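Local coordinates for protein Cap5O (Staphylococcus aureus, PDB 3OJO) that probably oxidises UDP-N-acetylmannosamine with NAD as hydride acceptor, a step in the synthesis of the capsular polysaccharide, at residues V158-R163 with R178-V183; C353-H358 with H366-A371; V402-K407 with Y420-I425. All blocks are in the same frame, centred on the assembly; numbering follows the deposited sequence.

Contact 1. Residues V158-R163 with R178-V183; sequences VHCPER and RIIGGV. With PDC (pyridine-2,6-dicarboxylic acid), chain K; PDC (pyridine-2,6-dicarboxylic acid), chain L; NAD (nicotinamide-adenine-dinucleotide), chain J.
Val158 CG1 meets Ile180 CG2 at 3.9 Å, the apolar centre of an antiparallel strand pair near one end of the NAD-binding Rossmann-type sheet. The two side chains cross at a slant, and the group is extended by Cys160, whose SG lies 4.3 Å from Ile180 CD1; Tyr195 of helix 185-195 packs on both Cys160 and Ile180. Between the strands the backbones pair at His159 and Gly181: His159 N donates to Gly181 O at 2.8 Å in an almost straight bond (175° at the hydrogen), and Gly181 N returns one to His159 O at 2.9 Å. Strand 156-159 then ends, and Pro161 sets its CD over one face of the His159 ring while also touching Ile179. The imidazole ND1 is tied to Val127 on the neighbouring strand. At the polar edge Arg178 bends at its third side-chain torsion, and NH1 donates to Cys160 SG (3.4 Å) and to Glu162 OE1 (2.8 Å). NH1 meets OE1 from above the carboxylate plane, NH2 through the syn lone pair of OE1 at 3.0 Å, and one oxygen thus accepts both arms of this salt bridge; NH2 also binds Leu173 O. The carboxylate stands almost upright on the guanidinium, their planes 84° apart. This grip probably offsets the nearness of Glu128, whose OE2 lies close to Glu162 OE1. Glu162 O borders the nicotinamide ring at C6N; one residue on, Arg163 NH1 binds Glu218 and, at 2.9 Å, O3 of one pyridine-2,6-dicarboxylate (chain L).

Contact 2. Residues C353-H358 with H366-A371; sequences CAYDPH and HDMSHA
Ala371 O is gripped by Lys317 NZ and Thr319 OG1 of strand 317-321, and Cys353 SG comes alongside it at 3.7 Å. The contact belongs to a beta-alpha-beta crossover of the Rossmann-like UDP-binding domain: the edge strand 351-355 leads through a loop into the short helix 368-372, and the chain then enters strand 377-380 beyond strand 317-321. No hydrogen bond joins the two segments; the helix rests on the strand through side chains. Tyr355 carries most of this packing. With CG anti to the backbone N (chi1 173°), its ring reaches from the strand to the first turn of the helix. Met368 lies over one face, CG standing 4.2 Å from the ring centroid and close to the ring normal. The thioether then bends at its last torsion (-73°), placing CE 3.5 Å from Tyr355 OH, while SD approaches the ring obliquely in a Met-aromatic contact. At the ring's rim CE2 lies 3.4 Å from Met368 N, and the carbonyl oxygen of His366 meets the edge near the ring plane. Nearer the backbone, Ala371 CB sits between the two strand residues that face the helix, 3.9 Å from Cys353 SG and 4.0 Å from Tyr355 CB. Phe321 of the adjoining strand meets both Tyr355 and Met368, carrying the cluster onto the sheet. Aspartates shape the exit from the strand and the entry to the helix. Asp356 closes an Asx turn just after the strand, OD2 accepting from His358 N at 2.9 Å, and its OD1 binds Leu323 N and His384. Asp367 is the N-cap of the helix: its OD2 accepts from His370 N at 3.2 Å, from above the carboxylate plane.

Contact 3. Residues V402-K407 with Y420-I425; sequences VIFDTK and YNYGNI
A parallel strand pair at the edge of the five-stranded sheet of the UDP-binding domain joins Phe404 to Tyr420, and the chain beyond Tyr420 curls round the Phe404 ring. Two backbone bonds set the register: Tyr420 N donates to Ile403 O at 2.7 Å, and Asp405 N to Tyr420 O at 2.9 Å. Past Tyr420 the loop draws away from the strand and a water bridges the gap, donating to Asp405 O and accepting from Tyr422 N at 3.0 Å. Phe404 swings its ring trans to its own N (chi1 179°), which places it between two aliphatic groups: Thr406 CG2 lies over one face, and over the opposite face Ile425 sends CG1 to 4.0 Å from the centroid in a CH-pi contact. The isoleucine crosses the phenylalanine at about a right angle, and its CB also touches Phe404 CE1 at 3.7 Å. The ring edge is occupied too, with Asn421 O 3.2 Å from Phe404 CE1 and Phe404 CZ directed at Tyr422. That pair is an offset edge-to-face stack, centroids 5.7 Å apart and planes at 82°, the edge of Phe404 turned to the face of Tyr422. Thr406 CA lies over a face of the same tyrosine, whose OH binds Gly262 O, and Thr406 O comes to 3.4 Å from Tyr422 CE2. Asp405 ends the strand with an Asx turn, OD1 accepting from Lys407 N, while OD2 is held by Tyr419 OH and the amides of Val409 and Val410. On its other side strand 402-405 pairs with strand 377-380, whose Leu379 touches Phe404; helix 286-312 packs against Phe404 and Tyr422, and helix 243-250 adds Val243 beside Tyr422.

How the contacts relate
From the N terminus the three contacts follow one another in series, none enclosing or crossing another. Contact 1 closes a 14-residue excursion through helix 169-175, joining neighbouring strands of the mixed sheet in the NAD-binding domain. After the long helices 208-238 and 286-312 the chain enters the second sheet. Contact 2 closes a seven-residue loop there, laying helix 368-372 against one edge strand; contact 3 closes a 12-residue return and pairs strand 402-405 with the opposite edge strand, 418-420. Contacts 2 and 3 thus hold the two margins of one sheet, their centres about 19 Å apart, whereas contact 1 lies about 41 Å from either, across the chain's centre.

Contact 1. Residues V158-R163 with R178-V183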
loop_
_atom_site.group_PDB
_atom_site.type_symbol
_atom_site.label_atom_id
_atom_site.label_comp_id
_atom_site.label_asym_id
_atom_site.label_seq_id
_atom_site.Cartn_x
_atom_site.Cartn_y
_atom_site.Cartn_z
ATOM N N VAL B 158 -26.139 -3.870 15.722
ATOM C CA VAL B 158 -24.678 -3.911 15.875
ATOM C C VAL B 158 -24.017 -4.688 14.718
ATOM O O VAL B 158 -24.470 -5.778 14.372
ATOM C CB VAL B 158 -24.254 -4.569 17.223
ATOM C CG1 VAL B 158 -22.728 -4.567 17.408
ATOM C CG2 VAL B 158 -24.950 -3.937 18.422
ATOM N N HIS B 159 -22.925 -4.139 14.155
ATOM C CA HIS B 159 -22.052 -4.842 13.240
ATOM C C HIS B 159 -20.794 -5.066 14.037
ATOM O O HIS B 159 -20.145 -4.105 14.444
ATOM C CB HIS B 159 -21.710 -4.075 11.955
ATOM C CG HIS B 159 -20.717 -4.808 11.072
ATOM N ND1 HIS B 159 -20.910 -6.134 10.702
ATOM C CD2 HIS B 159 -19.561 -4.371 10.512
ATOM C CE1 HIS B 159 -19.861 -6.459 9.967
ATOM N NE2 HIS B 159 -19.031 -5.428 9.814
ATOM N N CYS B 160 -20.492 -6.322 14.339
ATOM C CA CYS B 160 -19.247 -6.678 14.982
ATOM C C CYS B 160 -18.556 -7.698 14.069
ATOM O O CYS B 160 -18.952 -8.860 14.028
ATOM C CB CYS B 160 -19.434 -7.210 16.396
ATOM S SG CYS B 160 -17.904 -7.867 17.104
ATOM N N PRO B 161 -17.572 -7.261 13.271
ATOM C CA PRO B 161 -16.908 -8.184 12.348
ATOM C C PRO B 161 -16.144 -9.299 13.043
ATOM O O PRO B 161 -15.285 -9.079 13.897
ATOM C CB PRO B 161 -15.995 -7.286 11.500
ATOM C CG PRO B 161 -16.343 -5.911 11.841
ATOM C CD PRO B 161 -16.998 -5.908 13.180
ATOM N N GLU B 162 -16.513 -10.512 12.679
ATOM C CA GLU B 162 -15.918 -11.693 13.258
ATOM C C GLU B 162 -14.862 -12.311 12.352
ATOM O O GLU B 162 -15.098 -12.542 11.160
ATOM C CB GLU B 162 -16.999 -12.694 13.701
ATOM C CG GLU B 162 -16.533 -13.704 14.726
ATOM C CD GLU B 162 -16.111 -13.136 16.056
ATOM O OE1 GLU B 162 -16.893 -13.265 17.026
ATOM O OE2 GLU B 162 -14.961 -12.646 16.152
ATOM N N ARG B 163 -13.689 -12.547 12.927
ATOM C CA ARG B 163 -12.561 -13.124 12.221
ATOM C C ARG B 163 -11.918 -14.103 13.174
ATOM O O ARG B 163 -11.452 -13.703 14.245
ATOM C CB ARG B 163 -11.597 -12.014 11.785
ATOM C CG ARG B 163 -10.435 -12.507 10.935
ATOM C CD ARG B 163 -9.612 -11.365 10.365
ATOM N NE ARG B 163 -9.128 -10.450 11.402
ATOM C CZ ARG B 163 -8.892 -9.155 11.215
ATOM N NH1 ARG B 163 -9.078 -8.605 10.018
ATOM N NH2 ARG B 163 -8.463 -8.402 12.218
ATOM N N ARG B 178 -12.129 -6.232 19.855
ATOM C CA ARG B 178 -13.344 -6.335 19.098
ATOM C C ARG B 178 -13.890 -4.977 18.727
ATOM O O ARG B 178 -13.930 -4.081 19.570
ATOM C CB ARG B 178 -14.336 -7.081 19.990
ATOM C CG ARG B 178 -15.359 -7.874 19.238
ATOM C CD ARG B 178 -16.122 -8.791 20.163
ATOM N NE ARG B 178 -15.539 -10.133 20.186
ATOM C CZ ARG B 178 -15.814 -11.077 19.296
ATOM N NH1 ARG B 178 -16.640 -10.827 18.286
ATOM N NH2 ARG B 178 -15.257 -12.277 19.401
ATOM N N ILE B 179 -14.352 -4.836 17.482
ATOM C CA ILE B 179 -14.982 -3.622 17.008
ATOM C C ILE B 179 -16.507 -3.774 17.186
ATOM O O ILE B 179 -17.095 -4.732 16.677
ATOM C CB ILE B 179 -14.568 -3.298 15.545
ATOM C CG1 ILE B 179 -13.057 -2.986 15.450
ATOM C CG2 ILE B 179 -15.420 -2.167 14.961
ATOM C CD1 ILE B 179 -12.527 -2.908 14.095
ATOM N N ILE B 180 -17.132 -2.833 17.938
ATOM C CA ILE B 180 -18.573 -2.806 18.173
ATOM C C ILE B 180 -19.079 -1.597 17.402
ATOM O O ILE B 180 -18.883 -0.465 17.854
ATOM C CB ILE B 180 -18.950 -2.730 19.700
ATOM C CG1 ILE B 180 -18.174 -3.753 20.607
ATOM C CG2 ILE B 180 -20.480 -2.729 19.937
ATOM C CD1 ILE B 180 -18.478 -5.217 20.443
ATOM N N GLY B 181 -19.679 -1.848 16.234
ATOM C CA GLY B 181 -20.234 -0.820 15.368
ATOM C C GLY B 181 -21.741 -0.728 15.484
ATOM O O GLY B 181 -22.460 -1.463 14.800
ATOM N N GLY B 182 -22.220 0.173 16.349
ATOM C CA GLY B 182 -23.647 0.397 16.550
ATOM C C GLY B 182 -24.218 1.437 15.603
ATOM O O GLY B 182 -23.510 2.360 15.186
ATOM N N VAL B 183 -25.510 1.292 15.251
ATOM C CA VAL B 183 -26.195 2.245 14.369
ATOM C C VAL B 183 -26.423 3.541 15.160
ATOM O O VAL B 183 -26.333 4.635 14.595
ATOM C CB VAL B 183 -27.497 1.655 13.762
ATOM C CG1 VAL B 183 -28.259 2.689 12.931
ATOM C CG2 VAL B 183 -27.182 0.443 12.915
HETATM N N1 PDC K . -6.323 -13.657 9.536
HETATM C C2 PDC K . -6.259 -12.812 10.585
HETATM C C3 PDC K . -6.946 -13.039 11.799
HETATM C C4 PDC K . -7.661 -14.223 11.914
HETATM C C5 PDC K . -7.725 -15.085 10.801
HETATM C C6 PDC K . -7.040 -14.769 9.625
HETATM C C7 PDC K . -5.472 -11.611 10.458
HETATM O O1 PDC K . -4.900 -11.455 9.363
HETATM O O2 PDC K . -5.443 -10.778 11.563
HETATM C C8 PDC K . -7.110 -15.670 8.475
HETATM O O3 PDC K . -7.747 -16.693 8.490
HETATM O O4 PDC K . -6.467 -15.357 7.373
HETATM N N1 PDC L . -5.471 -9.757 7.043
HETATM C C2 PDC L . -4.323 -9.169 6.689
HETATM C C3 PDC L . -4.405 -7.889 6.145
HETATM C C4 PDC L . -5.707 -7.355 5.962
HETATM C C5 PDC L . -6.856 -8.055 6.370
HETATM C C6 PDC L . -6.673 -9.283 6.937
HETATM C C7 PDC L . -3.070 -9.946 6.955
HETATM O O1 PDC L . -1.975 -9.482 6.697
HETATM O O2 PDC L . -3.202 -11.192 7.513
HETATM C C8 PDC L . -7.728 -10.170 7.458
HETATM O O3 PDC L . -8.918 -9.850 7.458
HETATM O O4 PDC L . -7.337 -11.359 7.969
HETATM P PA NAD J . -19.202 -21.095 6.581
HETATM O O1A NAD J . -19.532 -21.426 5.180
HETATM O O2A NAD J . -18.213 -22.034 7.149
HETATM O O5B NAD J . -20.555 -21.135 7.449
HETATM C C5B NAD J . -21.751 -20.567 6.988
HETATM C C4B NAD J . -22.885 -21.425 7.496
HETATM O O4B NAD J . -24.082 -20.676 7.478
HETATM C C3B NAD J . -23.105 -22.691 6.657
HETATM O O3B NAD J . -23.255 -23.809 7.526
HETATM C C2B NAD J . -24.446 -22.418 5.988
HETATM O O2B NAD J . -25.198 -23.587 5.728
HETATM C C1B NAD J . -25.129 -21.501 6.987
HETATM N N9A NAD J . -26.163 -20.683 6.336
HETATM C C8A NAD J . -26.078 -20.104 5.088
HETATM N N7A NAD J . -27.174 -19.338 4.889
HETATM C C5A NAD J . -27.955 -19.433 5.993
HETATM C C6A NAD J . -29.194 -18.872 6.307
HETATM N N6A NAD J . -29.782 -18.074 5.409
HETATM N N1A NAD J . -29.774 -19.147 7.543
HETATM C C2A NAD J . -29.125 -19.960 8.459
HETATM N N3A NAD J . -27.901 -20.516 8.140
HETATM C C4A NAD J . -27.325 -20.257 6.927
HETATM O O3 NAD J . -18.706 -19.554 6.642
HETATM P PN NAD J . -17.812 -18.950 7.830
HETATM O O1N NAD J . -16.395 -19.284 7.539
HETATM O O2N NAD J . -18.415 -19.307 9.139
HETATM O O5D NAD J . -17.945 -17.386 7.602
HETATM C C5D NAD J . -19.184 -16.783 7.327
HETATM C C4D NAD J . -18.914 -15.337 6.923
HETATM O O4D NAD J . -18.269 -14.644 7.981
HETATM C C3D NAD J . -17.929 -15.186 5.764
HETATM O O3D NAD J . -18.425 -15.483 4.472
HETATM C C2D NAD J . -17.563 -13.732 5.930
HETATM O O2D NAD J . -18.691 -12.949 5.636
HETATM C C1D NAD J . -17.407 -13.652 7.440
HETATM N N1N NAD J . -15.975 -13.877 7.743
HETATM C C2N NAD J . -15.479 -15.118 8.073
HETATM C C3N NAD J . -14.106 -15.278 8.316
HETATM C C7N NAD J . -13.606 -16.470 9.084
HETATM O O7N NAD J . -12.663 -16.241 10.113
HETATM N N7N NAD J . -14.031 -17.700 8.765
HETATM C C4N NAD J . -13.244 -14.180 8.186
HETATM C C5N NAD J . -13.744 -12.934 7.814
HETATM C C6N NAD J . -15.116 -12.809 7.581
#

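Contact 2. Residues C353-H358 with H366-A371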
loop_
_atom_site.group_PDB
_atom_site.type_symbol
_atom_site.label_atom_id
_atom_site.label_comp_id
_atom_site.label_asym_id
_atom_site.label_seq_id
_atom_site.Cartn_x
_atom_site.Cartn_y
_atom_site.Cartn_z
ATOM N N CYS B 353 -1.278 -32.743 -12.488
ATOM C CA CYS B 353 -1.486 -33.623 -11.356
ATOM C C CYS B 353 -1.394 -32.787 -10.075
ATOM O O CYS B 353 -0.349 -32.209 -9.787
ATOM C CB CYS B 353 -0.467 -34.763 -11.390
ATOM S SG CYS B 353 -0.548 -35.902 -9.988
ATOM N N ALA B 354 -2.505 -32.681 -9.337
ATOM C CA ALA B 354 -2.542 -31.904 -8.109
ATOM C C ALA B 354 -2.156 -32.690 -6.875
ATOM O O ALA B 354 -2.621 -33.811 -6.689
ATOM C CB ALA B 354 -3.918 -31.310 -7.917
ATOM N N TYR B 355 -1.351 -32.070 -6.005
ATOM C CA TYR B 355 -0.951 -32.611 -4.711
ATOM C C TYR B 355 -1.249 -31.593 -3.601
ATOM O O TYR B 355 -0.654 -30.517 -3.573
ATOM C CB TYR B 355 0.537 -33.050 -4.675
ATOM C CG TYR B 355 0.977 -33.457 -3.283
ATOM C CD1 TYR B 355 1.662 -32.567 -2.458
ATOM C CD2 TYR B 355 0.619 -34.695 -2.751
ATOM C CE1 TYR B 355 2.012 -32.909 -1.152
ATOM C CE2 TYR B 355 0.951 -35.042 -1.440
ATOM C CZ TYR B 355 1.667 -34.154 -0.652
ATOM O OH TYR B 355 1.999 -34.491 0.640
ATOM N N ASP B 356 -2.154 -31.951 -2.677
ATOM C CA ASP B 356 -2.467 -31.135 -1.505
ATOM C C ASP B 356 -2.859 -32.021 -0.306
ATOM O O ASP B 356 -3.900 -32.679 -0.352
ATOM C CB ASP B 356 -3.491 -30.017 -1.789
ATOM C CG ASP B 356 -3.476 -28.896 -0.759
ATOM O OD1 ASP B 356 -3.565 -27.721 -1.158
ATOM O OD2 ASP B 356 -3.427 -29.199 0.443
ATOM N N PRO B 357 -2.033 -32.047 0.772
ATOM C CA PRO B 357 -2.370 -32.889 1.939
ATOM C C PRO B 357 -3.599 -32.428 2.727
ATOM O O PRO B 357 -4.197 -33.227 3.448
ATOM C CB PRO B 357 -1.108 -32.818 2.800
ATOM C CG PRO B 357 -0.463 -31.533 2.432
ATOM C CD PRO B 357 -0.763 -31.316 0.978
ATOM N N HIS B 358 -3.964 -31.141 2.594
ATOM C CA HIS B 358 -5.094 -30.520 3.279
ATOM C C HIS B 358 -6.407 -30.658 2.507
ATOM O O HIS B 358 -7.470 -30.579 3.122
ATOM C CB HIS B 358 -4.784 -29.042 3.570
ATOM C CG HIS B 358 -3.558 -28.855 4.405
ATOM N ND1 HIS B 358 -3.613 -28.913 5.781
ATOM C CD2 HIS B 358 -2.277 -28.651 4.025
ATOM C CE1 HIS B 358 -2.372 -28.728 6.198
ATOM N NE2 HIS B 358 -1.533 -28.557 5.178
ATOM N N HIS B 366 -3.258 -37.967 -3.170
ATOM C CA HIS B 366 -3.000 -38.097 -1.737
ATOM C C HIS B 366 -1.520 -38.374 -1.388
ATOM O O HIS B 366 -1.070 -37.960 -0.318
ATOM C CB HIS B 366 -3.965 -39.134 -1.114
ATOM C CG HIS B 366 -5.415 -38.953 -1.504
ATOM N ND1 HIS B 366 -6.083 -39.897 -2.281
ATOM C CD2 HIS B 366 -6.276 -37.942 -1.217
ATOM C CE1 HIS B 366 -7.316 -39.430 -2.436
ATOM N NE2 HIS B 366 -7.480 -38.255 -1.819
ATOM N N ASP B 367 -0.765 -39.032 -2.297
ATOM C CA ASP B 367 0.657 -39.348 -2.105
ATOM C C ASP B 367 1.583 -38.541 -3.036
ATOM O O ASP B 367 1.422 -38.591 -4.256
ATOM C CB ASP B 367 0.909 -40.873 -2.254
ATOM C CG ASP B 367 2.374 -41.307 -2.379
ATOM O OD1 ASP B 367 3.202 -40.883 -1.533
ATOM O OD2 ASP B 367 2.686 -42.095 -3.304
ATOM N N MET B 368 2.551 -37.811 -2.439
ATOM C CA MET B 368 3.607 -37.019 -3.086
ATOM C C MET B 368 4.424 -37.759 -4.161
ATOM O O MET B 368 4.523 -37.259 -5.284
ATOM C CB MET B 368 4.545 -36.428 -2.012
ATOM C CG MET B 368 5.217 -35.135 -2.429
ATOM S SD MET B 368 6.428 -34.516 -1.232
ATOM C CE MET B 368 5.355 -33.929 0.061
ATOM N N SER B 369 5.024 -38.923 -3.810
ATOM C CA SER B 369 5.858 -39.751 -4.696
ATOM C C SER B 369 5.108 -40.164 -5.974
ATOM O O SER B 369 5.656 -40.059 -7.076
ATOM C CB SER B 369 6.368 -40.974 -3.944
ATOM O OG SER B 369 7.085 -40.581 -2.786
ATOM N N HIS B 370 3.831 -40.565 -5.812
ATOM C CA HIS B 370 2.938 -40.942 -6.906
ATOM C C HIS B 370 2.607 -39.709 -7.769
ATOM O O HIS B 370 2.512 -39.833 -8.996
ATOM C CB HIS B 370 1.650 -41.583 -6.349
ATOM C CG HIS B 370 0.967 -42.526 -7.298
ATOM N ND1 HIS B 370 0.107 -42.065 -8.286
ATOM C CD2 HIS B 370 1.013 -43.879 -7.358
ATOM C CE1 HIS B 370 -0.327 -43.144 -8.917
ATOM N NE2 HIS B 370 0.188 -44.260 -8.392
ATOM N N ALA B 371 2.458 -38.521 -7.121
ATOM C CA ALA B 371 2.152 -37.241 -7.778
ATOM C C ALA B 371 3.328 -36.684 -8.588
ATOM O O ALA B 371 3.108 -36.190 -9.694
ATOM C CB ALA B 371 1.674 -36.214 -6.761
#

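Contact 3. Residues V402-K407 with Y420-I425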
loop_
_atom_site.group_PDB
_atom_site.type_symbol
_atom_site.label_atom_id
_atom_site.label_comp_id
_atom_site.label_asym_id
_atom_site.label_seq_id
_atom_site.Cartn_x
_atom_site.Cartn_y
_atom_site.Cartn_z
ATOM N N VAL B 402 12.848 -29.999 -11.323
ATOM C CA VAL B 402 12.709 -28.535 -11.335
ATOM C C VAL B 402 11.487 -28.059 -10.541
ATOM O O VAL B 402 10.410 -28.647 -10.649
ATOM C CB VAL B 402 12.888 -27.821 -12.712
ATOM C CG1 VAL B 402 14.058 -28.400 -13.508
ATOM C CG2 VAL B 402 11.616 -27.829 -13.538
ATOM N N ILE B 403 11.677 -27.016 -9.718
ATOM C CA ILE B 403 10.637 -26.412 -8.884
ATOM C C ILE B 403 10.467 -24.921 -9.213
ATOM O O ILE B 403 11.445 -24.169 -9.142
ATOM C CB ILE B 403 10.949 -26.589 -7.365
ATOM C CG1 ILE B 403 10.996 -28.072 -6.953
ATOM C CG2 ILE B 403 9.947 -25.796 -6.489
ATOM C CD1 ILE B 403 11.475 -28.314 -5.547
ATOM N N PHE B 404 9.219 -24.492 -9.532
ATOM C CA PHE B 404 8.856 -23.082 -9.684
ATOM C C PHE B 404 7.901 -22.745 -8.529
ATOM O O PHE B 404 6.730 -23.153 -8.516
ATOM C CB PHE B 404 8.260 -22.717 -11.058
ATOM C CG PHE B 404 7.861 -21.259 -11.183
ATOM C CD1 PHE B 404 8.613 -20.254 -10.572
ATOM C CD2 PHE B 404 6.738 -20.889 -11.909
ATOM C CE1 PHE B 404 8.227 -18.916 -10.660
ATOM C CE2 PHE B 404 6.367 -19.546 -12.011
ATOM C CZ PHE B 404 7.120 -18.573 -11.393
ATOM N N ASP B 405 8.447 -22.052 -7.524
ATOM C CA ASP B 405 7.730 -21.696 -6.311
ATOM C C ASP B 405 7.199 -20.270 -6.386
ATOM O O ASP B 405 7.963 -19.313 -6.305
ATOM C CB ASP B 405 8.622 -21.955 -5.090
ATOM C CG ASP B 405 7.981 -21.813 -3.732
ATOM O OD1 ASP B 405 6.735 -21.766 -3.661
ATOM O OD2 ASP B 405 8.720 -21.764 -2.738
ATOM N N THR B 406 5.872 -20.141 -6.570
ATOM C CA THR B 406 5.173 -18.864 -6.676
ATOM C C THR B 406 4.921 -18.233 -5.301
ATOM O O THR B 406 4.496 -17.078 -5.243
ATOM C CB THR B 406 3.858 -19.027 -7.483
ATOM O OG1 THR B 406 2.907 -19.744 -6.716
ATOM C CG2 THR B 406 4.065 -19.672 -8.824
ATOM N N LYS B 407 5.173 -18.991 -4.209
ATOM C CA LYS B 407 4.936 -18.568 -2.814
ATOM C C LYS B 407 6.205 -18.334 -1.969
ATOM O O LYS B 407 6.091 -17.775 -0.878
ATOM C CB LYS B 407 3.998 -19.572 -2.087
ATOM C CG LYS B 407 2.563 -19.620 -2.609
ATOM C CD LYS B 407 1.760 -18.334 -2.338
ATOM C CE LYS B 407 1.294 -18.166 -0.922
ATOM N NZ LYS B 407 0.339 -17.035 -0.810
ATOM N N TYR B 420 13.489 -22.509 -8.364
ATOM C CA TYR B 420 13.175 -21.170 -8.838
ATOM C C TYR B 420 12.078 -20.491 -8.019
ATOM O O TYR B 420 11.182 -21.142 -7.477
ATOM C CB TYR B 420 12.852 -21.154 -10.339
ATOM C CG TYR B 420 13.957 -21.700 -11.218
ATOM C CD1 TYR B 420 14.057 -23.064 -11.482
ATOM C CD2 TYR B 420 14.863 -20.847 -11.846
ATOM C CE1 TYR B 420 15.058 -23.571 -12.310
ATOM C CE2 TYR B 420 15.858 -21.342 -12.689
ATOM C CZ TYR B 420 15.955 -22.706 -12.912
ATOM O OH TYR B 420 16.939 -23.216 -13.722
ATOM N N ASN B 421 12.191 -19.161 -7.940
ATOM C CA ASN B 421 11.361 -18.175 -7.243
ATOM C C ASN B 421 10.726 -17.297 -8.312
ATOM O O ASN B 421 10.922 -17.524 -9.501
ATOM C CB ASN B 421 12.335 -17.240 -6.490
ATOM C CG ASN B 421 12.553 -17.516 -5.046
ATOM O OD1 ASN B 421 11.727 -18.128 -4.372
ATOM N ND2 ASN B 421 13.639 -16.968 -4.516
ATOM N N TYR B 422 10.097 -16.203 -7.883
ATOM C CA TYR B 422 9.643 -15.141 -8.764
ATOM C C TYR B 422 10.869 -14.239 -8.968
ATOM O O TYR B 422 10.967 -13.513 -9.953
ATOM C CB TYR B 422 8.520 -14.357 -8.095
ATOM C CG TYR B 422 7.125 -14.774 -8.493
ATOM C CD1 TYR B 422 6.809 -15.039 -9.821
ATOM C CD2 TYR B 422 6.085 -14.746 -7.577
ATOM C CE1 TYR B 422 5.511 -15.349 -10.208
ATOM C CE2 TYR B 422 4.783 -15.052 -7.952
ATOM C CZ TYR B 422 4.498 -15.348 -9.268
ATOM O OH TYR B 422 3.214 -15.661 -9.637
ATOM N N GLY B 423 11.796 -14.313 -8.020
ATOM C CA GLY B 423 13.046 -13.587 -8.033
ATOM C C GLY B 423 14.041 -14.051 -9.073
ATOM O O GLY B 423 14.830 -13.245 -9.537
ATOM N N ASN B 424 14.041 -15.327 -9.463
ATOM C CA ASN B 424 15.053 -15.805 -10.426
ATOM C C ASN B 424 14.535 -16.651 -11.577
ATOM O O ASN B 424 15.349 -17.236 -12.292
ATOM C CB ASN B 424 16.151 -16.572 -9.686
ATOM C CG ASN B 424 15.641 -17.772 -8.917
ATOM O OD1 ASN B 424 15.995 -17.985 -7.766
ATOM N ND2 ASN B 424 14.756 -18.542 -9.508
ATOM N N ILE B 425 13.206 -16.744 -11.747
ATOM C CA ILE B 425 12.624 -17.552 -12.820
ATOM C C ILE B 425 13.137 -17.197 -14.245
ATOM O O ILE B 425 13.286 -18.096 -15.078
ATOM C CB ILE B 425 11.083 -17.761 -12.680
ATOM C CG1 ILE B 425 10.516 -18.835 -13.641
ATOM C CG2 ILE B 425 10.302 -16.452 -12.745
ATOM C CD1 ILE B 425 11.008 -20.268 -13.400
HETATM O O HOH W 1 8.398 -16.626 -5.504
#